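Side-chain contacts in type VI immunity protein Atu4351 (Agrobacterium fabrum, PDB 6ITW), which probably protects Agrobacterium from the toxin of its own type VI secretion system, acting as the immunity half of an effector-immunity pair: residues Lys33-Glu38 with Arg83-Gly88; Glu100-Thr105 with Arg117-Glu122; Arg157-Leu162 with Gln169-Lys174. One frame throughout, in Å; residues are numbered along the deposited sequence.

Contact 1 (Lys33-Glu38 with Arg83-Gly88); sequences KNRIPE and RTHALG
Arg35 and Ile36, in the irregular loop 33-38, lie against His85 and Leu87 of the strand that begins at Thr84, with the CA atoms of Ile36 and His85 8.1 Å apart and no backbone-to-backbone hydrogen bond between the segments; side chains make most of the contact, with Arg35 O 4.1 Å from CD2 of the His85 imidazole. His85 is central to the contact. With CG anti to the carbonyl carbon (chi1 -47°), its imidazole is sent out from the strand to the loop. There Arg35 bends at chi2 and chi3, and its guanidinium comes near one end of the ring, NH2 lying 4.1 Å from CE1 of His85. The two planes are only 23° apart, although the side chains cross at about a right angle. Glu100 probably accepts a hydrogen bond from NE2 of His85, which would help to set the rotation of the ring, and forms a long, weak ion pair with Arg35; its negative charge probably eases the closeness of the two basic groups. Ile36 supplies the apolar half. Its CG1 branch runs obliquely to the imidazole, with CD1 4.0 Å from CB of His85, and the same CD1 meets CD2 of Leu87 at 3.9 Å as the two aliphatic chains run antiparallel alongside one another. A branched, wholly apolar side chain such as isoleucine suits this buried place, and histidine suits the boundary between oily and charged neighbours. Around these four residues, Tyr32 meets the His85 ring edge-to-face, and a classic beta bulge places Leu87 and Gly88 both opposite Leu96 of the adjacent strand 94-99. Leu41 of helix 38-47 packs on Ile36, while Tyr40 of that helix and Leu132 of helix 128-137 close over Leu87, joining both helices to the mixed sheet.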
loop_
_atom_site.group_PDB
_atom_site.type_symbol
_atom_site.label_atom_id
_atom_site.label_comp_id
_atom_site.label_asym_id
_atom_site.label_seq_id
_atom_site.Cartn_x
_atom_site.Cartn_y
_atom_site.Cartn_z
ATOM N N LYS A 33 11.729 1.029 15.954
ATOM C CA LYS A 33 13.165 1.303 15.931
ATOM C C LYS A 33 13.948 0.121 15.365
ATOM O O LYS A 33 13.778 -1.025 15.799
ATOM C CB LYS A 33 13.661 1.624 17.342
ATOM C CG LYS A 33 15.161 1.895 17.421
ATOM C CD LYS A 33 15.655 1.970 18.866
ATOM C CE LYS A 33 17.105 2.444 18.924
ATOM N NZ LYS A 33 17.930 1.662 19.900
ATOM N N ASN A 34 14.810 0.410 14.390
ATOM C CA ASN A 34 15.586 -0.579 13.640
ATOM C C ASN A 34 14.721 -1.536 12.825
ATOM O O ASN A 34 15.240 -2.490 12.242
ATOM C CB ASN A 34 16.512 -1.388 14.549
ATOM C CG ASN A 34 17.574 -0.539 15.184
ATOM O OD1 ASN A 34 17.681 -0.485 16.410
ATOM N ND2 ASN A 34 18.365 0.147 14.356
ATOM N N ARG A 35 13.414 -1.307 12.756
ATOM C CA ARG A 35 12.573 -2.085 11.865
ATOM C C ARG A 35 12.050 -1.284 10.681
ATOM O O ARG A 35 11.771 -1.875 9.634
ATOM C CB ARG A 35 11.417 -2.711 12.659
ATOM C CG ARG A 35 11.883 -3.966 13.393
ATOM C CD ARG A 35 11.164 -4.223 14.689
ATOM N NE ARG A 35 9.718 -4.208 14.538
ATOM C CZ ARG A 35 8.880 -4.613 15.485
ATOM N NH1 ARG A 35 9.361 -5.071 16.636
ATOM N NH2 ARG A 35 7.568 -4.564 15.284
ATOM N N ILE A 36 11.951 0.038 10.806
ATOM C CA ILE A 36 11.613 0.941 9.707
ATOM C C ILE A 36 12.685 2.022 9.721
ATOM O O ILE A 36 13.049 2.490 10.810
ATOM C CB ILE A 36 10.206 1.537 9.882
ATOM C CG1 ILE A 36 9.144 0.425 9.979
ATOM C CG2 ILE A 36 9.893 2.527 8.762
ATOM C CD1 ILE A 36 7.730 0.943 10.261
ATOM N N PRO A 37 13.227 2.441 8.572
ATOM C CA PRO A 37 14.324 3.434 8.583
ATOM C C PRO A 37 13.952 4.696 9.361
ATOM O O PRO A 37 12.823 5.189 9.281
ATOM C CB PRO A 37 14.541 3.742 7.097
ATOM C CG PRO A 37 14.041 2.499 6.368
ATOM C CD PRO A 37 12.906 1.957 7.211
ATOM N N GLU A 38 14.926 5.230 10.112
ATOM C CA GLU A 38 14.638 6.365 10.996
ATOM C C GLU A 38 14.291 7.633 10.232
ATOM O O GLU A 38 13.510 8.448 10.738
ATOM C CB GLU A 38 15.816 6.658 11.935
ATOM C CG GLU A 38 15.423 6.536 13.406
ATOM C CD GLU A 38 14.424 7.607 13.874
ATOM O OE1 GLU A 38 14.640 8.809 13.594
ATOM O OE2 GLU A 38 13.425 7.246 14.542
ATOM N N ARG A 83 7.581 -9.149 9.859
ATOM C CA ARG A 83 8.626 -8.206 9.475
ATOM C C ARG A 83 8.180 -7.280 8.340
ATOM O O ARG A 83 9.019 -6.690 7.643
ATOM C CB ARG A 83 9.892 -8.976 9.090
ATOM C CG ARG A 83 10.446 -9.789 10.264
ATOM C CD ARG A 83 11.526 -10.787 9.852
ATOM N NE ARG A 83 12.731 -10.137 9.353
ATOM C CZ ARG A 83 13.639 -9.554 10.141
ATOM N NH1 ARG A 83 13.455 -9.532 11.460
ATOM N NH2 ARG A 83 14.726 -8.986 9.615
ATOM N N THR A 84 6.870 -7.144 8.141
ATOM C CA THR A 84 6.337 -6.337 7.050
ATOM C C THR A 84 5.325 -5.361 7.620
ATOM O O THR A 84 4.407 -5.761 8.347
ATOM C CB THR A 84 5.696 -7.206 5.970
ATOM O OG1 THR A 84 6.592 -8.275 5.624
ATOM C CG2 THR A 84 5.383 -6.356 4.726
ATOM N N HIS A 85 5.495 -4.087 7.296
ATOM C CA HIS A 85 4.791 -3.024 8.001
ATOM C C HIS A 85 4.089 -2.128 6.997
ATOM O O HIS A 85 4.735 -1.569 6.107
ATOM C CB HIS A 85 5.772 -2.237 8.869
ATOM C CG HIS A 85 6.671 -3.126 9.664
ATOM N ND1 HIS A 85 6.206 -3.906 10.703
ATOM C CD2 HIS A 85 7.987 -3.416 9.531
ATOM C CE1 HIS A 85 7.207 -4.615 11.195
ATOM N NE2 HIS A 85 8.297 -4.338 10.500
ATOM N N ALA A 86 2.777 -1.979 7.164
ATOM C CA ALA A 86 1.965 -1.156 6.267
ATOM C C ALA A 86 2.181 0.321 6.592
ATOM O O ALA A 86 1.917 0.757 7.720
ATOM C CB ALA A 86 0.486 -1.529 6.401
ATOM N N LEU A 87 2.629 1.098 5.603
ATOM C CA LEU A 87 2.937 2.509 5.823
ATOM C C LEU A 87 1.892 3.460 5.256
ATOM O O LEU A 87 1.752 4.579 5.769
ATOM C CB LEU A 87 4.298 2.863 5.213
ATOM C CG LEU A 87 5.458 1.952 5.625
ATOM C CD1 LEU A 87 6.738 2.385 4.932
ATOM C CD2 LEU A 87 5.633 1.927 7.146
ATOM N N GLY A 88 1.175 3.054 4.212
ATOM C CA GLY A 88 0.158 3.887 3.591
ATOM C C GLY A 88 -0.502 3.113 2.472
ATOM O O GLY A 88 -0.098 1.991 2.143
#

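Contact 2 (Glu100-Thr105 with Arg117-Glu122); sequences EDYKTT and RGLFKE
Tyr102 presents one ring face to Leu119, whose CD2 methyl sits 3.9 Å from the ring centroid and just 4° off the normal, a nearly central CH-pi contact. A first torsion of -60° swings the tyrosine ring toward the turn 117-119. Leu119 reaches it with an unusual first torsion (chi1 -98°); its chi2 puts CD1 anti to CA, and the other methyl, CD2, is turned onto the ring. At the ring edge, near its plane, the carbonyl O of Gly118 lies 3.3 Å from CD1 of Tyr102. Glycine fits here because a CB would run into the carbonyl O of Tyr102; instead Gly118 CA makes a CA-H...O contact with that oxygen at 3.6 Å. Between the backbones, one water donates to the carbonyl oxygens of Tyr102 and Thr104 and accepts from Gly118 N, and a second joins Thr104 O to Arg117 N. Lys121 N and Phe120 N both donate to Arg117 O, holding the turn closed. The arrangement is a water-bridged gap where two neighbouring antiparallel strands, 103-108 and 113-116, part at one end of the mixed sheet.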
loop_
_atom_site.group_PDB
_atom_site.type_symbol
_atom_site.label_atom_id
_atom_site.label_comp_id
_atom_site.label_asym_id
_atom_site.label_seq_id
_atom_site.Cartn_x
_atom_site.Cartn_y
_atom_site.Cartn_z
ATOM N N GLU A 100 11.359 -5.721 6.320
ATOM C CA GLU A 100 12.655 -5.508 6.967
ATOM C C GLU A 100 13.799 -6.188 6.226
ATOM O O GLU A 100 14.946 -5.740 6.329
ATOM C CB GLU A 100 12.621 -6.003 8.406
ATOM C CG GLU A 100 11.804 -5.153 9.333
ATOM C CD GLU A 100 11.635 -5.819 10.678
ATOM O OE1 GLU A 100 12.644 -6.343 11.201
ATOM O OE2 GLU A 100 10.502 -5.834 11.209
ATOM N N ASP A 101 13.516 -7.252 5.468
ATOM C CA ASP A 101 14.559 -7.979 4.750
ATOM C C ASP A 101 14.690 -7.562 3.297
ATOM O O ASP A 101 15.805 -7.566 2.765
ATOM C CB ASP A 101 14.294 -9.495 4.823
ATOM C CG ASP A 101 14.127 -9.988 6.256
ATOM O OD1 ASP A 101 15.072 -9.814 7.066
ATOM O OD2 ASP A 101 13.046 -10.524 6.589
ATOM N N TYR A 102 13.592 -7.193 2.634
ATOM C CA TYR A 102 13.628 -6.951 1.195
ATOM C C TYR A 102 13.103 -5.574 0.802
ATOM O O TYR A 102 12.947 -5.300 -0.399
ATOM C CB TYR A 102 12.864 -8.069 0.472
ATOM C CG TYR A 102 13.461 -9.450 0.722
ATOM C CD1 TYR A 102 14.586 -9.896 0.019
ATOM C CD2 TYR A 102 12.909 -10.300 1.679
ATOM C CE1 TYR A 102 15.139 -11.177 0.264
ATOM C CE2 TYR A 102 13.449 -11.568 1.939
ATOM C CZ TYR A 102 14.559 -12.002 1.228
ATOM O OH TYR A 102 15.066 -13.263 1.497
ATOM N N LYS A 103 12.880 -4.683 1.779
ATOM C CA LYS A 103 12.492 -3.281 1.582
ATOM C C LYS A 103 11.080 -3.109 1.019
ATOM O O LYS A 103 10.148 -3.828 1.393
ATOM C CB LYS A 103 13.467 -2.528 0.659
ATOM C CG LYS A 103 14.922 -2.982 0.606
ATOM C CD LYS A 103 15.666 -2.854 1.908
ATOM C CE LYS A 103 17.181 -2.921 1.660
ATOM N NZ LYS A 103 17.907 -3.429 2.856
ATOM N N THR A 104 10.935 -2.158 0.096
ATOM C CA THR A 104 9.630 -1.676 -0.340
ATOM C C THR A 104 8.797 -2.803 -0.941
ATOM O O THR A 104 9.249 -3.531 -1.832
ATOM C CB THR A 104 9.811 -0.548 -1.362
ATOM O OG1 THR A 104 10.389 0.596 -0.720
ATOM C CG2 THR A 104 8.488 -0.143 -1.955
ATOM N N THR A 105 7.570 -2.925 -0.455
ATOM C CA THR A 105 6.638 -3.969 -0.853
ATOM C C THR A 105 5.305 -3.315 -1.191
ATOM O O THR A 105 4.933 -2.313 -0.568
ATOM C CB THR A 105 6.465 -4.999 0.295
ATOM O OG1 THR A 105 7.750 -5.523 0.682
ATOM C CG2 THR A 105 5.540 -6.148 -0.112
ATOM N N ARG A 117 10.595 -5.725 -5.331
ATOM C CA ARG A 117 11.772 -5.571 -6.178
ATOM C C ARG A 117 13.020 -6.164 -5.534
ATOM O O ARG A 117 13.905 -6.670 -6.226
ATOM C CB ARG A 117 12.003 -4.094 -6.507
ATOM C CG ARG A 117 10.856 -3.439 -7.257
ATOM C CD ARG A 117 11.358 -2.657 -8.460
ATOM N NE ARG A 117 10.265 -2.209 -9.318
ATOM C CZ ARG A 117 10.317 -1.129 -10.092
ATOM N NH1 ARG A 117 11.412 -0.381 -10.116
ATOM N NH2 ARG A 117 9.275 -0.797 -10.841
ATOM N N GLY A 118 13.090 -6.099 -4.208
ATOM C CA GLY A 118 14.236 -6.630 -3.477
ATOM C C GLY A 118 14.247 -8.140 -3.325
ATOM O O GLY A 118 15.294 -8.705 -3.002
ATOM N N LEU A 119 13.101 -8.805 -3.524
ATOM C CA LEU A 119 13.101 -10.263 -3.626
ATOM C C LEU A 119 13.820 -10.745 -4.879
ATOM O O LEU A 119 14.331 -11.868 -4.897
ATOM C CB LEU A 119 11.672 -10.808 -3.646
ATOM C CG LEU A 119 11.059 -11.330 -2.355
ATOM C CD1 LEU A 119 9.624 -11.775 -2.612
ATOM C CD2 LEU A 119 11.888 -12.470 -1.787
ATOM N N PHE A 120 13.860 -9.929 -5.937
ATOM C CA PHE A 120 14.285 -10.384 -7.252
ATOM C C PHE A 120 15.541 -9.698 -7.790
ATOM O O PHE A 120 16.208 -10.270 -8.656
ATOM C CB PHE A 120 13.126 -10.221 -8.254
ATOM C CG PHE A 120 11.885 -10.937 -7.827
ATOM C CD1 PHE A 120 11.813 -12.323 -7.884
ATOM C CD2 PHE A 120 10.802 -10.242 -7.321
ATOM C CE1 PHE A 120 10.669 -12.999 -7.464
ATOM C CE2 PHE A 120 9.652 -10.910 -6.893
ATOM C CZ PHE A 120 9.589 -12.283 -6.965
ATOM N N LYS A 121 15.868 -8.498 -7.331
ATOM C CA LYS A 121 17.185 -7.912 -7.534
ATOM C C LYS A 121 17.682 -7.461 -6.169
ATOM O O LYS A 121 16.933 -6.833 -5.410
ATOM C CB LYS A 121 17.150 -6.757 -8.544
ATOM C CG LYS A 121 17.493 -5.377 -7.987
ATOM C CD LYS A 121 17.531 -4.331 -9.103
ATOM C CE LYS A 121 17.390 -2.905 -8.567
ATOM N NZ LYS A 121 17.464 -1.885 -9.662
ATOM N N GLU A 122 18.916 -7.830 -5.838
ATOM C CA GLU A 122 19.426 -7.591 -4.494
ATOM C C GLU A 122 19.693 -6.106 -4.279
ATOM O O GLU A 122 20.216 -5.420 -5.161
ATOM C CB GLU A 122 20.698 -8.392 -4.265
ATOM C CG GLU A 122 21.023 -8.638 -2.814
ATOM C CD GLU A 122 22.196 -9.589 -2.653
ATOM O OE1 GLU A 122 23.070 -9.607 -3.552
ATOM O OE2 GLU A 122 22.237 -10.325 -1.638
HETATM O O HOH W 1 12.071 -3.960 -2.705
HETATM O O HOH W 2 9.069 -3.110 -4.382
#

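Contact 3 (Arg157-Leu162 with Gln169-Lys174); sequences RLLKNL and QIYSPK
Leu158 lies over one face of the Tyr171 ring, its CB 4.0 Å from the centroid and 12° off the normal, in a CH-pi contact made by the root of the side chain. The two side chains run in opposite senses: with CB over the ring centre, the leucine's CD1 continues toward the base of the tyrosine, near CG and 3.8 Å from CD2 of Tyr171. Leu162, one helical turn on, does likewise: its CD1 comes obliquely to the ring, 3.9 Å from CD1 of Tyr171. The tyrosine's chi1 of -56° directs the ring from the strand to the helix. The packing is that of a helix lying across a two-stranded antiparallel sheet, 169-173 with 188-192, in the C-terminal Tdi1 family region; the short helix and strand axes pass 10.9 Å apart at an angle of 100°. Leucines spaced four residues apart suit such a face, for they put two apolar chains on the same side of the helix. The phenol oxygen travels farther, OH of Tyr171 ending 3.6 Å from CA of Leu159, where it hydrogen-bonds to the carbonyl O of Gly163 just beyond the helix. Tyrosine thus combines an apolar ring for the leucines with a polar tip for the backbone at the helix end. Phe92 and Met188 also touch Leu158, and Leu165 packs against Tyr171.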
loop_
_atom_site.group_PDB
_atom_site.type_symbol
_atom_site.label_atom_id
_atom_site.label_comp_id
_atom_site.label_asym_id
_atom_site.label_seq_id
_atom_site.Cartn_x
_atom_site.Cartn_y
_atom_site.Cartn_z
ATOM N N ARG A 157 -12.803 10.426 -11.699
ATOM C CA ARG A 157 -14.258 10.322 -11.677
ATOM C C ARG A 157 -14.767 9.969 -10.283
ATOM O O ARG A 157 -15.813 10.472 -9.850
ATOM C CB ARG A 157 -14.730 9.297 -12.707
ATOM C CG ARG A 157 -14.506 9.721 -14.160
ATOM C CD ARG A 157 -14.949 8.620 -15.131
ATOM N NE ARG A 157 -13.930 7.584 -15.241
ATOM C CZ ARG A 157 -14.175 6.310 -15.538
ATOM N NH1 ARG A 157 -15.417 5.892 -15.747
ATOM N NH2 ARG A 157 -13.173 5.446 -15.601
ATOM N N LEU A 158 -14.040 9.115 -9.552
ATOM C CA LEU A 158 -14.514 8.747 -8.222
ATOM C C LEU A 158 -14.385 9.918 -7.251
ATOM O O LEU A 158 -15.283 10.155 -6.433
ATOM C CB LEU A 158 -13.764 7.520 -7.714
ATOM C CG LEU A 158 -14.050 6.203 -8.443
ATOM C CD1 LEU A 158 -13.246 5.113 -7.775
ATOM C CD2 LEU A 158 -15.569 5.836 -8.489
ATOM N N LEU A 159 -13.285 10.668 -7.333
ATOM C CA LEU A 159 -13.161 11.898 -6.554
ATOM C C LEU A 159 -14.371 12.805 -6.767
ATOM O O LEU A 159 -15.082 13.148 -5.814
ATOM C CB LEU A 159 -11.868 12.620 -6.930
ATOM C CG LEU A 159 -11.633 13.946 -6.197
ATOM C CD1 LEU A 159 -11.692 13.773 -4.674
ATOM C CD2 LEU A 159 -10.306 14.542 -6.636
ATOM N N LYS A 160 -14.662 13.138 -8.031
ATOM C CA LYS A 160 -15.792 14.013 -8.348
ATOM C C LYS A 160 -17.128 13.427 -7.896
ATOM O O LYS A 160 -17.921 14.111 -7.242
ATOM C CB LYS A 160 -15.823 14.309 -9.843
ATOM C CG LYS A 160 -17.150 14.907 -10.306
ATOM C CD LYS A 160 -17.109 15.276 -11.771
ATOM C CE LYS A 160 -18.501 15.570 -12.309
ATOM N NZ LYS A 160 -18.440 15.789 -13.788
ATOM N N ASN A 161 -17.418 12.172 -8.240
ATOM C CA ASN A 161 -18.769 11.661 -7.982
ATOM C C ASN A 161 -18.982 11.110 -6.576
ATOM O O ASN A 161 -20.134 11.052 -6.124
ATOM C CB ASN A 161 -19.136 10.577 -9.001
ATOM C CG ASN A 161 -19.074 11.084 -10.439
ATOM O OD1 ASN A 161 -18.361 10.523 -11.272
ATOM N ND2 ASN A 161 -19.811 12.158 -10.732
ATOM N N LEU A 162 -17.933 10.668 -5.875
ATOM C CA LEU A 162 -18.126 10.187 -4.513
ATOM C C LEU A 162 -17.591 11.140 -3.454
ATOM O O LEU A 162 -17.910 10.962 -2.273
ATOM C CB LEU A 162 -17.482 8.803 -4.331
ATOM C CG LEU A 162 -18.017 7.692 -5.247
ATOM C CD1 LEU A 162 -17.135 6.455 -5.152
ATOM C CD2 LEU A 162 -19.459 7.340 -4.909
ATOM N N GLN A 169 -10.394 5.658 4.915
ATOM C CA GLN A 169 -11.281 5.066 3.918
ATOM C C GLN A 169 -10.564 4.819 2.596
ATOM O O GLN A 169 -9.511 5.401 2.325
ATOM C CB GLN A 169 -12.473 5.957 3.608
ATOM C CG GLN A 169 -13.357 6.291 4.758
ATOM C CD GLN A 169 -14.425 7.255 4.300
ATOM O OE1 GLN A 169 -14.133 8.222 3.572
ATOM N NE2 GLN A 169 -15.672 6.977 4.672
ATOM N N ILE A 170 -11.177 3.965 1.759
ATOM C CA ILE A 170 -10.746 3.711 0.383
ATOM C C ILE A 170 -11.992 3.589 -0.492
ATOM O O ILE A 170 -13.107 3.422 -0.001
ATOM C CB ILE A 170 -9.888 2.427 0.240
ATOM C CG1 ILE A 170 -10.657 1.209 0.758
ATOM C CG2 ILE A 170 -8.553 2.548 0.972
ATOM C CD1 ILE A 170 -9.958 -0.153 0.470
ATOM N N TYR A 171 -11.792 3.665 -1.812
ATOM C CA TYR A 171 -12.826 3.284 -2.774
ATOM C C TYR A 171 -12.757 1.779 -2.997
ATOM O O TYR A 171 -11.683 1.234 -3.269
ATOM C CB TYR A 171 -12.659 4.002 -4.113
ATOM C CG TYR A 171 -12.625 5.513 -4.011
ATOM C CD1 TYR A 171 -13.670 6.214 -3.411
ATOM C CD2 TYR A 171 -11.550 6.241 -4.526
ATOM C CE1 TYR A 171 -13.644 7.602 -3.328
ATOM C CE2 TYR A 171 -11.516 7.643 -4.453
ATOM C CZ TYR A 171 -12.571 8.310 -3.853
ATOM O OH TYR A 171 -12.543 9.682 -3.768
ATOM N N SER A 172 -13.901 1.119 -2.891
ATOM C CA SER A 172 -13.998 -0.325 -2.916
ATOM C C SER A 172 -15.226 -0.728 -3.722
ATOM O O SER A 172 -16.255 -0.041 -3.677
ATOM C CB SER A 172 -14.109 -0.876 -1.484
ATOM O OG SER A 172 -14.120 -2.302 -1.453
ATOM N N PRO A 173 -15.162 -1.840 -4.447
ATOM C CA PRO A 173 -16.346 -2.268 -5.195
ATOM C C PRO A 173 -17.424 -2.761 -4.242
ATOM O O PRO A 173 -17.151 -3.456 -3.260
ATOM C CB PRO A 173 -15.823 -3.387 -6.112
ATOM C CG PRO A 173 -14.586 -3.896 -5.438
ATOM C CD PRO A 173 -14.030 -2.777 -4.584
ATOM N N LYS A 174 -18.656 -2.335 -4.518
ATOM C CA LYS A 174 -19.801 -2.791 -3.745
ATOM C C LYS A 174 -20.000 -4.293 -3.922
ATOM O O LYS A 174 -20.048 -5.043 -2.944
ATOM C CB LYS A 174 -21.052 -2.019 -4.183
ATOM C CG LYS A 174 -22.338 -2.453 -3.475
ATOM C CD LYS A 174 -23.537 -2.464 -4.428
ATOM C CE LYS A 174 -24.792 -1.831 -3.816
ATOM N NZ LYS A 174 -25.108 -2.373 -2.460
#

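Contacts 1, 2 and 3 follow one another along the chain, each closing before the next opens. The first two are neighbours, with centres 13 Å apart, on the same mixed sheet: strands 84-90 and 103-108 flank strand 94-99. The salt bridge of Arg83 with Asp101 and the probable hydrogen bond of His85 with Glu100 tie strand 84-90 to the turn before strand 103-108, while loop 33-38 adds packing on Glu100. Both thus help hold one end of the large sheet. Contact 3, 28 Å from contact 1 and 31 Å from contact 2 between centres, packs a helix on a separate small sheet across the chain's centre and touches neither.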